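Local atomic coordinates of 457aa long hypothetical protein (Pyrococcus horikoshii, PDB entry 2CSU), a protein that is of unknown function but combines a CoA-binding domain of the Rossmann type with two further domains of the CoA-ligase superfamily. Residues 68-73 / 78-83; 97-102 / 108-113; 354-359 / 387-392; 408-413 / 421-426. One frame throughout, in Å; residues are numbered along the deposited sequence.

Interaction 1: 68-73 / 78-83; sequences AIIVVP and KDTLIQ
The first half of a beta-alpha-beta unit, made of strand 67-70, helix 74-87 and strand 91-94 in the Rossmann-like CoA-binding domain, is held here by I70 and V72 against T80 and L81. I70 does most of the reaching. With CG1 anti to the carbonyl carbon (chi1 -62°) and the chain then extended, its CD1 is carried out to the helix, 3.6 Å from T80 OG1. The other branch closes on the same oxygen, I70 CG2 lying 3.7 Å from T80 OG1, so the hydroxyl is set against two methyl groups of one side chain. Beyond T80, I70 CD1 also approaches the backbone of the following residue, 4.0 Å from L81 N, and makes a looser apolar contact of 4.4 Å with L81 CB. Further along the chain, past the end of the strand, V72 CG2 meets T80 CG2 at 4.1 Å, the two side chains passing in opposite directions.

No hydrogen bond spans the two segments. T80 OG1 turns back to its own helix, with V77 O as its main partner and F76 O also within hydrogen-bonding reach; its chi1 of 53°, which places OG1 between N and the carbonyl carbon, suits this return to the preceding turn and leaves CG2 for V72. The contact is small, 150 Å² in all, and the nearest CA atoms, those of I70 and T80, are 7.5 Å apart.

Strand 10-14 supplies I14 beside both V72 and T80, V92 of strand 91-94 touches I70, and helix 104-120 covers L81 with L113 and I116.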
loop_
_atom_site.group_PDB
_atom_site.type_symbol
_atom_site.label_atom_id
_atom_site.label_comp_id
_atom_site.label_asym_id
_atom_site.label_seq_id
_atom_site.Cartn_x
_atom_site.Cartn_y
_atom_site.Cartn_z
ATOM N N ALA A 68 8.965 0.475 35.378
ATOM C CA ALA A 68 8.462 -0.873 35.584
ATOM C C ALA A 68 7.326 -1.154 34.628
ATOM O O ALA A 68 6.527 -0.271 34.324
ATOM C CB ALA A 68 7.979 -1.051 37.025
ATOM N N ILE A 69 7.257 -2.393 34.156
ATOM C CA ILE A 69 6.195 -2.803 33.267
ATOM C C ILE A 69 5.374 -3.813 34.048
ATOM O O ILE A 69 5.895 -4.849 34.478
ATOM C CB ILE A 69 6.720 -3.497 32.002
ATOM C CG1 ILE A 69 7.884 -2.702 31.380
ATOM C CG2 ILE A 69 5.565 -3.695 31.028
ATOM C CD1 ILE A 69 7.615 -1.224 31.165
ATOM N N ILE A 70 4.098 -3.514 34.255
ATOM C CA ILE A 70 3.252 -4.423 34.984
ATOM C C ILE A 70 2.456 -5.251 33.995
ATOM O O ILE A 70 1.601 -4.742 33.268
ATOM C CB ILE A 70 2.344 -3.658 35.952
ATOM C CG1 ILE A 70 3.225 -2.911 36.967
ATOM C CG2 ILE A 70 1.397 -4.620 36.646
ATOM C CD1 ILE A 70 2.470 -2.179 38.088
ATOM N N VAL A 71 2.776 -6.541 33.962
ATOM C CA VAL A 71 2.134 -7.479 33.061
ATOM C C VAL A 71 1.710 -8.734 33.808
ATOM O O VAL A 71 1.912 -9.863 33.374
ATOM C CB VAL A 71 3.109 -7.811 31.930
ATOM C CG1 VAL A 71 4.304 -8.591 32.481
ATOM C CG2 VAL A 71 2.403 -8.641 30.871
ATOM N N VAL A 72 1.158 -8.495 35.009
ATOM C CA VAL A 72 0.572 -9.585 35.771
ATOM C C VAL A 72 -0.958 -9.541 35.688
ATOM O O VAL A 72 -1.550 -8.601 35.178
ATOM C CB VAL A 72 1.027 -9.443 37.221
ATOM C CG1 VAL A 72 2.537 -9.650 37.309
ATOM C CG2 VAL A 72 0.675 -8.060 37.735
ATOM N N PRO A 73 -1.587 -10.635 36.152
ATOM C CA PRO A 73 -3.041 -10.709 36.227
ATOM C C PRO A 73 -3.658 -9.551 37.024
ATOM O O PRO A 73 -3.063 -8.978 37.924
ATOM C CB PRO A 73 -3.397 -12.056 36.853
ATOM C CG PRO A 73 -2.189 -12.970 36.664
ATOM C CD PRO A 73 -1.004 -11.897 36.563
ATOM N N LYS A 78 -2.784 -3.728 41.653
ATOM C CA LYS A 78 -2.832 -2.795 42.773
ATOM C C LYS A 78 -1.568 -2.874 43.631
ATOM O O LYS A 78 -0.823 -1.913 43.774
ATOM C CB LYS A 78 -4.061 -3.123 43.625
ATOM C CG LYS A 78 -4.835 -1.863 44.020
ATOM C CD LYS A 78 -5.545 -2.007 45.365
ATOM C CE LYS A 78 -7.036 -2.333 45.206
ATOM N NZ LYS A 78 -7.826 -1.477 46.089
ATOM N N ASP A 79 -1.439 -4.047 44.230
ATOM C CA ASP A 79 -0.322 -4.283 45.129
ATOM C C ASP A 79 1.034 -4.156 44.432
ATOM O O ASP A 79 2.016 -3.752 45.048
ATOM C CB ASP A 79 -0.442 -5.662 45.775
ATOM C CG ASP A 79 0.647 -5.911 46.795
ATOM O OD1 ASP A 79 0.789 -5.073 47.720
ATOM O OD2 ASP A 79 1.357 -6.936 46.670
ATOM N N THR A 80 1.099 -4.518 43.152
ATOM C CA THR A 80 2.351 -4.397 42.421
ATOM C C THR A 80 2.645 -2.915 42.230
ATOM O O THR A 80 3.786 -2.473 42.351
ATOM C CB THR A 80 2.278 -5.101 41.042
ATOM O OG1 THR A 80 1.142 -4.620 40.308
ATOM C CG2 THR A 80 2.158 -6.605 41.223
ATOM N N LEU A 81 1.606 -2.138 41.947
ATOM C CA LEU A 81 1.781 -0.705 41.767
ATOM C C LEU A 81 2.307 -0.074 43.049
ATOM O O LEU A 81 3.217 0.747 43.006
ATOM C CB LEU A 81 0.456 -0.048 41.387
ATOM C CG LEU A 81 0.520 1.463 41.165
ATOM C CD1 LEU A 81 1.314 1.758 39.901
ATOM C CD2 LEU A 81 -0.890 2.021 41.023
ATOM N N ILE A 82 1.734 -0.456 44.189
ATOM C CA ILE A 82 2.165 0.072 45.483
ATOM C C ILE A 82 3.624 -0.315 45.739
ATOM O O ILE A 82 4.416 0.498 46.223
ATOM C CB ILE A 82 1.256 -0.452 46.634
ATOM C CG1 ILE A 82 -0.165 0.106 46.445
ATOM C CG2 ILE A 82 1.816 -0.028 48.017
ATOM C CD1 ILE A 82 -1.168 -0.310 47.512
ATOM N N GLN A 83 3.987 -1.556 45.418
ATOM C CA GLN A 83 5.371 -1.968 45.604
ATOM C C GLN A 83 6.274 -1.033 44.779
ATOM O O GLN A 83 7.263 -0.510 45.286
ATOM C CB GLN A 83 5.554 -3.426 45.175
ATOM C CG GLN A 83 5.138 -4.455 46.255
ATOM C CD GLN A 83 5.246 -5.895 45.771
ATOM O OE1 GLN A 83 6.277 -6.304 45.231
ATOM N NE2 GLN A 83 4.187 -6.668 45.966
#

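Interaction 2: 97-102 / 108-113; sequences AGFGET and REEKEL
E110 OE1 is gripped by two nitrogens, G100 N across the contact and N184 ND2 from farther along the chain. The bond from G100 N measures 3.1 Å with an angle of 150° at the hydrogen, and it meets the carboxylate from well above its plane. E110 reaches the loop because its CG stands anti to the backbone N (chi1 -179°) and the chain continues extended; the same OE1 rests 3.4 Å from F99 CB.

The loop that offers G100 N is itself tied down. A type I turn runs from F99 to T102, where F99 O accepts from both T102 N and T102 OG1, and G98 N gives a nearly straight bond of 2.7 Å to E101 OE2.

The F99 ring leans toward the helix. L113 CD1 lies over one face, 4.1 Å from the ring centroid and displaced toward the rim at CE1. E109 OE2 approaches F99 CE1 obliquely at 3.9 Å, while E109 OE1 forms a salt bridge with K74.

Helix 74-87 packs over this contact, with V77 against both F99 and L113; P127 adds a loop contact to F99, and T102 packs on M338 of the second subunit.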
loop_
_atom_site.group_PDB
_atom_site.type_symbol
_atom_site.label_atom_id
_atom_site.label_comp_id
_atom_site.label_asym_id
_atom_site.label_seq_id
_atom_site.Cartn_x
_atom_site.Cartn_y
_atom_site.Cartn_z
ATOM N N ALA A 97 -5.047 -5.659 31.253
ATOM C CA ALA A 97 -6.402 -5.185 31.011
ATOM C C ALA A 97 -7.346 -5.595 32.142
ATOM O O ALA A 97 -6.961 -6.207 33.127
ATOM C CB ALA A 97 -6.884 -5.777 29.688
ATOM N N GLY A 98 -8.622 -5.194 31.989
ATOM C CA GLY A 98 -9.617 -5.547 32.994
ATOM C C GLY A 98 -10.014 -4.335 33.838
ATOM O O GLY A 98 -10.558 -4.448 34.932
ATOM N N PHE A 99 -9.689 -3.140 33.308
ATOM C CA PHE A 99 -9.989 -1.920 34.047
ATOM C C PHE A 99 -11.114 -1.085 33.398
ATOM O O PHE A 99 -12.220 -1.556 33.165
ATOM C CB PHE A 99 -8.695 -1.110 34.191
ATOM C CG PHE A 99 -7.728 -1.861 35.069
ATOM C CD1 PHE A 99 -7.864 -1.808 36.453
ATOM C CD2 PHE A 99 -6.712 -2.615 34.500
ATOM C CE1 PHE A 99 -6.986 -2.517 37.262
ATOM C CE2 PHE A 99 -5.837 -3.322 35.319
ATOM C CZ PHE A 99 -5.970 -3.278 36.701
ATOM N N GLY A 100 -10.813 0.202 33.138
ATOM C CA GLY A 100 -11.878 1.139 32.760
ATOM C C GLY A 100 -12.545 0.801 31.422
ATOM O O GLY A 100 -13.514 1.423 31.008
ATOM N N GLU A 101 -12.108 -0.219 30.700
ATOM C CA GLU A 101 -12.763 -0.564 29.443
ATOM C C GLU A 101 -13.897 -1.560 29.667
ATOM O O GLU A 101 -14.722 -1.782 28.780
ATOM C CB GLU A 101 -11.766 -1.182 28.465
ATOM C CG GLU A 101 -11.350 -2.598 28.844
ATOM C CD GLU A 101 -10.197 -2.654 29.822
ATOM O OE1 GLU A 101 -9.932 -1.642 30.518
ATOM O OE2 GLU A 101 -9.552 -3.723 29.907
ATOM N N THR A 102 -13.933 -2.155 30.854
ATOM C CA THR A 102 -14.953 -3.144 31.167
ATOM C C THR A 102 -16.192 -2.595 31.871
ATOM O O THR A 102 -17.164 -3.322 32.057
ATOM C CB THR A 102 -14.374 -4.262 32.035
ATOM O OG1 THR A 102 -14.060 -3.736 33.332
ATOM C CG2 THR A 102 -13.110 -4.837 31.391
ATOM N N ARG A 108 -13.529 2.750 38.389
ATOM C CA ARG A 108 -13.232 3.094 39.772
ATOM C C ARG A 108 -11.888 2.526 40.198
ATOM O O ARG A 108 -11.082 3.222 40.824
ATOM C CB ARG A 108 -14.349 2.584 40.693
ATOM C CG ARG A 108 -14.088 2.792 42.174
ATOM C CD ARG A 108 -15.382 2.757 42.983
ATOM N NE ARG A 108 -16.037 1.454 42.955
ATOM C CZ ARG A 108 -15.588 0.374 43.586
ATOM N NH1 ARG A 108 -14.475 0.427 44.305
ATOM N NH2 ARG A 108 -16.258 -0.766 43.496
ATOM N N GLU A 109 -11.635 1.269 39.860
ATOM C CA GLU A 109 -10.364 0.658 40.218
ATOM C C GLU A 109 -9.259 1.424 39.507
ATOM O O GLU A 109 -8.187 1.671 40.065
ATOM C CB GLU A 109 -10.310 -0.792 39.770
ATOM C CG GLU A 109 -11.221 -1.719 40.523
ATOM C CD GLU A 109 -10.854 -3.161 40.292
ATOM O OE1 GLU A 109 -11.740 -4.032 40.413
ATOM O OE2 GLU A 109 -9.669 -3.425 39.997
ATOM N N GLU A 110 -9.548 1.799 38.265
ATOM C CA GLU A 110 -8.594 2.522 37.451
ATOM C C GLU A 110 -8.215 3.829 38.120
ATOM O O GLU A 110 -7.031 4.153 38.224
ATOM C CB GLU A 110 -9.177 2.769 36.056
ATOM C CG GLU A 110 -8.241 3.501 35.119
ATOM C CD GLU A 110 -8.595 3.277 33.674
ATOM O OE1 GLU A 110 -8.383 2.152 33.190
ATOM O OE2 GLU A 110 -9.091 4.213 33.018
ATOM N N LYS A 111 -9.219 4.567 38.587
ATOM C CA LYS A 111 -8.971 5.838 39.261
ATOM C C LYS A 111 -8.108 5.649 40.499
ATOM O O LYS A 111 -7.249 6.473 40.794
ATOM C CB LYS A 111 -10.283 6.502 39.688
ATOM C CG LYS A 111 -10.059 7.599 40.725
ATOM C CD LYS A 111 -10.942 7.421 41.952
ATOM C CE LYS A 111 -10.175 7.777 43.236
ATOM N NZ LYS A 111 -9.876 6.576 44.072
ATOM N N GLU A 112 -8.366 4.572 41.233
ATOM C CA GLU A 112 -7.612 4.276 42.437
ATOM C C GLU A 112 -6.154 4.034 42.069
ATOM O O GLU A 112 -5.258 4.437 42.812
ATOM C CB GLU A 112 -8.219 3.055 43.151
ATOM C CG GLU A 112 -7.486 2.575 44.412
ATOM C CD GLU A 112 -7.237 3.681 45.432
ATOM O OE1 GLU A 112 -8.068 4.603 45.542
ATOM O OE2 GLU A 112 -6.208 3.620 46.140
ATOM N N LEU A 113 -5.915 3.399 40.922
ATOM C CA LEU A 113 -4.543 3.143 40.465
ATOM C C LEU A 113 -3.836 4.475 40.246
ATOM O O LEU A 113 -2.690 4.647 40.636
ATOM C CB LEU A 113 -4.516 2.359 39.147
ATOM C CG LEU A 113 -4.963 0.897 39.060
ATOM C CD1 LEU A 113 -4.648 0.374 37.660
ATOM C CD2 LEU A 113 -4.243 0.049 40.102
#

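Interaction 3: 354-359 / 387-392; sequences EDYYRT and TEHAEG
Y356 and H389 join two neighbouring, nearly parallel helices of an alpha/beta domain, 353-365 and 388-400, which strand 371-377 connects along the chain. The short axes run 22° apart and approach to 7.3 Å, close for a helix pair. Followed outward, Y356 first sets its CB 3.7 Å from the backbone oxygen H389 O. Its CG comes next, 4.0 Å from H389 CB, and that methylene sits over the centre of the tyrosine ring, 3.8 Å from the centroid, in a CH-pi contact. Along one side of the ring CD1 and then CE1 meet the imidazole, the closest pair being Y356 CE1 and H389 CD2 at 3.6 Å. At the tip Y356 OH leaves the partner helix and hydrogen-bonds to I375 O of strand 371-377, which anchors the far end of the ring on the sheet.

The two rings form an offset edge-to-face pair, the edge of H389 toward the face of Y356, with planes at 79°. The helix backbone sets H389 CB over the tyrosine, and CG anti to the carbonyl carbon directs the imidazole so that CD2 lies by CD1 and CE1. Both side chains touch C376, evidence that the two helices lie on the same face of the sheet.

One turn on from H389, G392 lets the backbones come together, its CA only 4.0 Å from Y357 CA. The Y357 ring leads away from 387-392 but stays against later turns of helix 388-400: OH bonds to E399 there and to K361 of its own helix, and R395 makes a cation-pi contact. Y357 CA points its hydrogen at G392 O, 3.1 Å away, with an angle of 140° at the hydrogen.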
loop_
_atom_site.group_PDB
_atom_site.type_symbol
_atom_site.label_atom_id
_atom_site.label_comp_id
_atom_site.label_asym_id
_atom_site.label_seq_id
_atom_site.Cartn_x
_atom_site.Cartn_y
_atom_site.Cartn_z
ATOM N N GLU A 354 22.577 9.635 -15.003
ATOM C CA GLU A 354 23.094 10.950 -15.364
ATOM C C GLU A 354 21.965 11.942 -15.664
ATOM O O GLU A 354 22.035 13.124 -15.354
ATOM C CB GLU A 354 23.996 10.808 -16.592
ATOM C CG GLU A 354 25.270 10.004 -16.311
ATOM C CD GLU A 354 25.928 10.492 -15.038
ATOM O OE1 GLU A 354 26.081 11.696 -14.874
ATOM O OE2 GLU A 354 26.322 9.653 -14.231
ATOM N N ASP A 355 20.914 11.425 -16.332
ATOM C CA ASP A 355 19.783 12.284 -16.665
ATOM C C ASP A 355 19.056 12.768 -15.410
ATOM O O ASP A 355 18.633 13.910 -15.302
ATOM C CB ASP A 355 18.820 11.491 -17.550
ATOM C CG ASP A 355 19.460 11.233 -18.907
ATOM O OD1 ASP A 355 19.339 10.107 -19.391
ATOM O OD2 ASP A 355 20.040 12.155 -19.474
ATOM N N TYR A 356 18.869 11.831 -14.460
ATOM C CA TYR A 356 18.219 12.198 -13.206
ATOM C C TYR A 356 19.044 13.231 -12.429
ATOM O O TYR A 356 18.531 14.190 -11.874
ATOM C CB TYR A 356 18.037 10.931 -12.366
ATOM C CG TYR A 356 16.684 10.351 -12.598
ATOM C CD1 TYR A 356 16.453 9.556 -13.717
ATOM C CD2 TYR A 356 15.654 10.568 -11.682
ATOM C CE1 TYR A 356 15.208 8.976 -13.916
ATOM C CE2 TYR A 356 14.405 9.994 -11.885
ATOM C CZ TYR A 356 14.180 9.207 -13.000
ATOM O OH TYR A 356 12.946 8.617 -13.203
ATOM N N TYR A 357 20.369 12.984 -12.369
ATOM C CA TYR A 357 21.250 13.929 -11.687
ATOM C C TYR A 357 21.111 15.338 -12.268
ATOM O O TYR A 357 20.839 16.303 -11.568
ATOM C CB TYR A 357 22.694 13.437 -11.846
ATOM C CG TYR A 357 23.657 14.567 -11.699
ATOM C CD1 TYR A 357 23.837 15.172 -10.458
ATOM C CD2 TYR A 357 24.419 14.995 -12.789
ATOM C CE1 TYR A 357 24.771 16.187 -10.304
ATOM C CE2 TYR A 357 25.347 16.016 -12.637
ATOM C CZ TYR A 357 25.519 16.615 -11.402
ATOM O OH TYR A 357 26.408 17.662 -11.253
ATOM N N ARG A 358 21.321 15.467 -13.572
ATOM C CA ARG A 358 21.269 16.774 -14.209
ATOM C C ARG A 358 19.931 17.486 -14.053
ATOM O O ARG A 358 19.886 18.657 -13.678
ATOM C CB ARG A 358 21.612 16.652 -15.698
ATOM C CG ARG A 358 23.086 16.394 -15.970
ATOM C CD ARG A 358 23.352 16.276 -17.466
ATOM N NE ARG A 358 23.633 17.568 -18.095
ATOM C CZ ARG A 358 23.979 17.702 -19.374
ATOM N NH1 ARG A 358 24.074 16.626 -20.144
ATOM N NH2 ARG A 358 24.245 18.902 -19.880
ATOM N N THR A 359 18.844 16.782 -14.349
ATOM C CA THR A 359 17.515 17.380 -14.247
ATOM C C THR A 359 17.172 17.842 -12.820
ATOM O O THR A 359 16.609 18.922 -12.629
ATOM C CB THR A 359 16.431 16.392 -14.727
ATOM O OG1 THR A 359 16.681 16.037 -16.095
ATOM C CG2 THR A 359 15.059 17.028 -14.625
ATOM N N THR A 387 19.531 1.148 -9.181
ATOM C CA THR A 387 19.704 2.276 -8.274
ATOM C C THR A 387 20.329 3.527 -8.870
ATOM O O THR A 387 20.459 4.531 -8.179
ATOM C CB THR A 387 20.604 1.882 -7.088
ATOM O OG1 THR A 387 21.935 1.662 -7.567
ATOM C CG2 THR A 387 20.104 0.612 -6.426
ATOM N N GLU A 388 20.715 3.498 -10.137
ATOM C CA GLU A 388 21.375 4.673 -10.689
ATOM C C GLU A 388 20.540 5.938 -10.670
ATOM O O GLU A 388 21.049 7.019 -10.368
ATOM C CB GLU A 388 21.899 4.387 -12.107
ATOM C CG GLU A 388 20.880 3.937 -13.140
ATOM C CD GLU A 388 21.539 3.634 -14.484
ATOM O OE1 GLU A 388 22.189 2.566 -14.608
ATOM O OE2 GLU A 388 21.424 4.472 -15.404
ATOM N N HIS A 389 19.254 5.813 -10.971
ATOM C CA HIS A 389 18.386 6.980 -10.982
ATOM C C HIS A 389 18.334 7.581 -9.584
ATOM O O HIS A 389 18.448 8.790 -9.419
ATOM C CB HIS A 389 17.014 6.564 -11.502
ATOM C CG HIS A 389 17.101 5.633 -12.671
ATOM N ND1 HIS A 389 17.295 4.276 -12.524
ATOM C CD2 HIS A 389 17.128 5.874 -14.003
ATOM C CE1 HIS A 389 17.440 3.723 -13.715
ATOM N NE2 HIS A 389 17.346 4.672 -14.630
ATOM N N ALA A 390 18.180 6.738 -8.572
ATOM C CA ALA A 390 18.177 7.232 -7.200
ATOM C C ALA A 390 19.530 7.896 -6.919
ATOM O O ALA A 390 19.593 9.024 -6.439
ATOM C CB ALA A 390 17.950 6.099 -6.244
ATOM N N GLU A 391 20.619 7.197 -7.223
ATOM C CA GLU A 391 21.949 7.758 -7.001
ATOM C C GLU A 391 21.985 9.133 -7.632
ATOM O O GLU A 391 22.427 10.098 -7.013
ATOM C CB GLU A 391 23.020 6.860 -7.626
ATOM C CG GLU A 391 23.175 5.525 -6.911
ATOM C CD GLU A 391 23.872 4.486 -7.761
ATOM O OE1 GLU A 391 23.833 3.295 -7.381
ATOM O OE2 GLU A 391 24.452 4.858 -8.807
ATOM N N GLY A 392 21.499 9.223 -8.866
ATOM C CA GLY A 392 21.467 10.506 -9.548
ATOM C C GLY A 392 20.694 11.569 -8.779
ATOM O O GLY A 392 21.053 12.743 -8.819
#

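Interaction 4: 408-413 / 421-426; sequences AMFMAG and ELLEKN
Contact between helix 417-424 and strand 406-411 is made by L423, which lays one methyl group on A408 and F410; the residues on either side of it in 421-426 turn to other work. E421 contributes backbone, its O accepting from K425 N. L422 points to the neighbouring helix 388-400, touching E391 and I394, while its carbonyl is taken up later by an asparagine.

L423 then turns to the sheet. With CG anti to the carbonyl carbon (chi1 -66°), CD1 is delivered above the middle of the F410 ring, 3.9 Å from its centroid and just 8° off the ring normal. That is a nearly ideal CH-pi placement: the methyl stands 3.8 Å above the plane, and the distances from L423 CD1 to the ring carbons are correspondingly even. The same methyl touches A408 CB at 4.0 Å, so CD1 occupies the corner between two residues that project from one face of the strand. L423 CD2, by contrast, packs on A390.

At E424 the chain becomes polar: OE2 bridges to R284 and accepts from T430 N at the start of the next strand. After K425, N426 closes the turn, with N426 N donating to L423 O at 2.8 Å and N426 ND2 donating to L422 O, also at 2.8 Å, with an angle of 153° at the hydrogen.

Strand 406-411, helix 417-424 and strand 430-431 form a beta-alpha-beta unit. Since no hydrogen bond crosses between its first two elements here and the buried area totals 109 Å², this part of the join depends on dispersion and shape, with the tightly centred methyl over the phenyl face as its main directional feature.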
loop_
_atom_site.group_PDB
_atom_site.type_symbol
_atom_site.label_atom_id
_atom_site.label_comp_id
_atom_site.label_asym_id
_atom_site.label_seq_id
_atom_site.Cartn_x
_atom_site.Cartn_y
_atom_site.Cartn_z
ATOM N N ALA A 408 10.488 11.574 -3.172
ATOM C CA ALA A 408 10.644 10.583 -4.224
ATOM C C ALA A 408 9.446 9.639 -4.293
ATOM O O ALA A 408 8.822 9.296 -3.296
ATOM C CB ALA A 408 11.926 9.791 -3.952
HETATM N N MSE A 409 9.097 9.272 -5.536
HETATM C CA MSE A 409 8.122 8.215 -5.724
HETATM C C MSE A 409 8.629 7.194 -6.734
HETATM O O MSE A 409 8.683 7.441 -7.932
HETATM C CB MSE A 409 6.823 8.846 -6.228
HETATM C CG MSE A 409 5.604 7.956 -5.975
HETATM SE SE MSE A 409 4.809 7.441 -7.503
HETATM C CE MSE A 409 4.977 5.664 -7.282
ATOM N N PHE A 410 9.056 6.040 -6.196
ATOM C CA PHE A 410 9.683 5.040 -7.052
ATOM C C PHE A 410 8.806 3.799 -7.228
ATOM O O PHE A 410 8.149 3.326 -6.309
ATOM C CB PHE A 410 11.017 4.648 -6.420
ATOM C CG PHE A 410 12.114 5.514 -6.962
ATOM C CD1 PHE A 410 11.980 6.896 -6.928
ATOM C CD2 PHE A 410 13.261 4.932 -7.478
ATOM C CE1 PHE A 410 13.004 7.699 -7.409
ATOM C CE2 PHE A 410 14.286 5.745 -7.957
ATOM C CZ PHE A 410 14.162 7.128 -7.923
HETATM N N MSE A 411 8.787 3.288 -8.474
HETATM C CA MSE A 411 7.998 2.095 -8.753
HETATM C C MSE A 411 8.811 1.056 -9.530
HETATM O O MSE A 411 9.506 1.356 -10.490
HETATM C CB MSE A 411 6.777 2.513 -9.575
HETATM C CG MSE A 411 5.773 3.329 -8.759
HETATM SE SE MSE A 411 4.391 3.904 -9.756
HETATM C CE MSE A 411 3.709 2.295 -10.183
ATOM N N ALA A 412 8.737 -0.204 -9.061
ATOM C CA ALA A 412 7.913 -0.498 -7.896
ATOM C C ALA A 412 8.085 -1.950 -7.448
ATOM O O ALA A 412 8.882 -2.710 -7.984
ATOM C CB ALA A 412 6.452 -0.239 -8.270
ATOM N N GLY A 413 7.328 -2.318 -6.398
ATOM C CA GLY A 413 7.413 -3.684 -5.896
ATOM C C GLY A 413 8.858 -4.074 -5.580
ATOM O O GLY A 413 9.619 -3.330 -4.976
ATOM N N GLU A 421 15.499 1.946 -0.455
ATOM C CA GLU A 421 16.378 1.783 0.698
ATOM C C GLU A 421 17.491 2.818 0.647
ATOM O O GLU A 421 17.790 3.471 1.650
ATOM C CB GLU A 421 16.959 0.357 0.735
ATOM C CG GLU A 421 15.984 -0.688 1.298
ATOM C CD GLU A 421 16.477 -2.133 1.188
ATOM O OE1 GLU A 421 15.717 -3.051 1.582
ATOM O OE2 GLU A 421 17.614 -2.358 0.715
ATOM N N LEU A 422 18.079 2.992 -0.531
ATOM C CA LEU A 422 19.162 3.951 -0.720
ATOM C C LEU A 422 18.711 5.399 -0.549
ATOM O O LEU A 422 19.448 6.223 -0.006
ATOM C CB LEU A 422 19.792 3.760 -2.102
ATOM C CG LEU A 422 20.956 4.687 -2.474
ATOM C CD1 LEU A 422 22.124 4.523 -1.490
ATOM C CD2 LEU A 422 21.411 4.359 -3.886
ATOM N N LEU A 423 17.514 5.723 -1.035
ATOM C CA LEU A 423 16.995 7.082 -0.883
ATOM C C LEU A 423 16.675 7.319 0.595
ATOM O O LEU A 423 17.091 8.325 1.180
ATOM C CB LEU A 423 15.728 7.272 -1.724
ATOM C CG LEU A 423 15.923 7.200 -3.240
ATOM C CD1 LEU A 423 14.615 6.874 -3.934
ATOM C CD2 LEU A 423 16.492 8.521 -3.731
ATOM N N GLU A 424 15.938 6.386 1.192
ATOM C CA GLU A 424 15.645 6.578 2.609
ATOM C C GLU A 424 16.921 6.688 3.448
ATOM O O GLU A 424 16.972 7.353 4.475
ATOM C CB GLU A 424 14.805 5.393 3.086
ATOM C CG GLU A 424 13.491 5.268 2.313
ATOM C CD GLU A 424 12.452 6.170 2.939
ATOM O OE1 GLU A 424 12.663 6.624 4.054
ATOM O OE2 GLU A 424 11.427 6.408 2.301
ATOM N N LYS A 425 17.968 5.972 2.997
ATOM C CA LYS A 425 19.228 5.993 3.733
ATOM C C LYS A 425 19.904 7.366 3.663
ATOM O O LYS A 425 20.876 7.653 4.351
ATOM C CB LYS A 425 20.151 4.929 3.135
ATOM C CG LYS A 425 21.591 5.056 3.635
ATOM C CD LYS A 425 22.598 4.426 2.669
ATOM C CE LYS A 425 23.195 3.120 3.207
ATOM N NZ LYS A 425 24.512 2.898 2.609
ATOM N N ASN A 426 19.377 8.218 2.765
ATOM C CA ASN A 426 19.948 9.551 2.619
ATOM C C ASN A 426 18.955 10.644 3.031
ATOM O O ASN A 426 19.074 11.805 2.665
ATOM C CB ASN A 426 20.363 9.741 1.158
ATOM C CG ASN A 426 21.694 9.075 0.916
ATOM O OD1 ASN A 426 22.746 9.708 0.907
ATOM N ND2 ASN A 426 21.634 7.750 0.693
#

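Overall arrangement
From the N terminus, interaction 1 closes the short connection from strand 67-70 into helix 74-87, and interaction 2 closes the loop after strand 91-94 onto helix 104-120. The two are in series, yet touch where L81 packs on L113, tying adjacent helices of the CoA-binding domain. Interaction 3, much later, closes a longer excursion through strand 371-377, and interaction 4 follows with a tight strand-to-helix return. These also touch, through A390 and E391 against L422, L423 and F410. None nests or crosses. The two pairs lie on opposite sides of the chain's centre, with interactions 1 and 3 about 56 Å apart between centres; segments of interactions 2 and 4 each touch the second subunit.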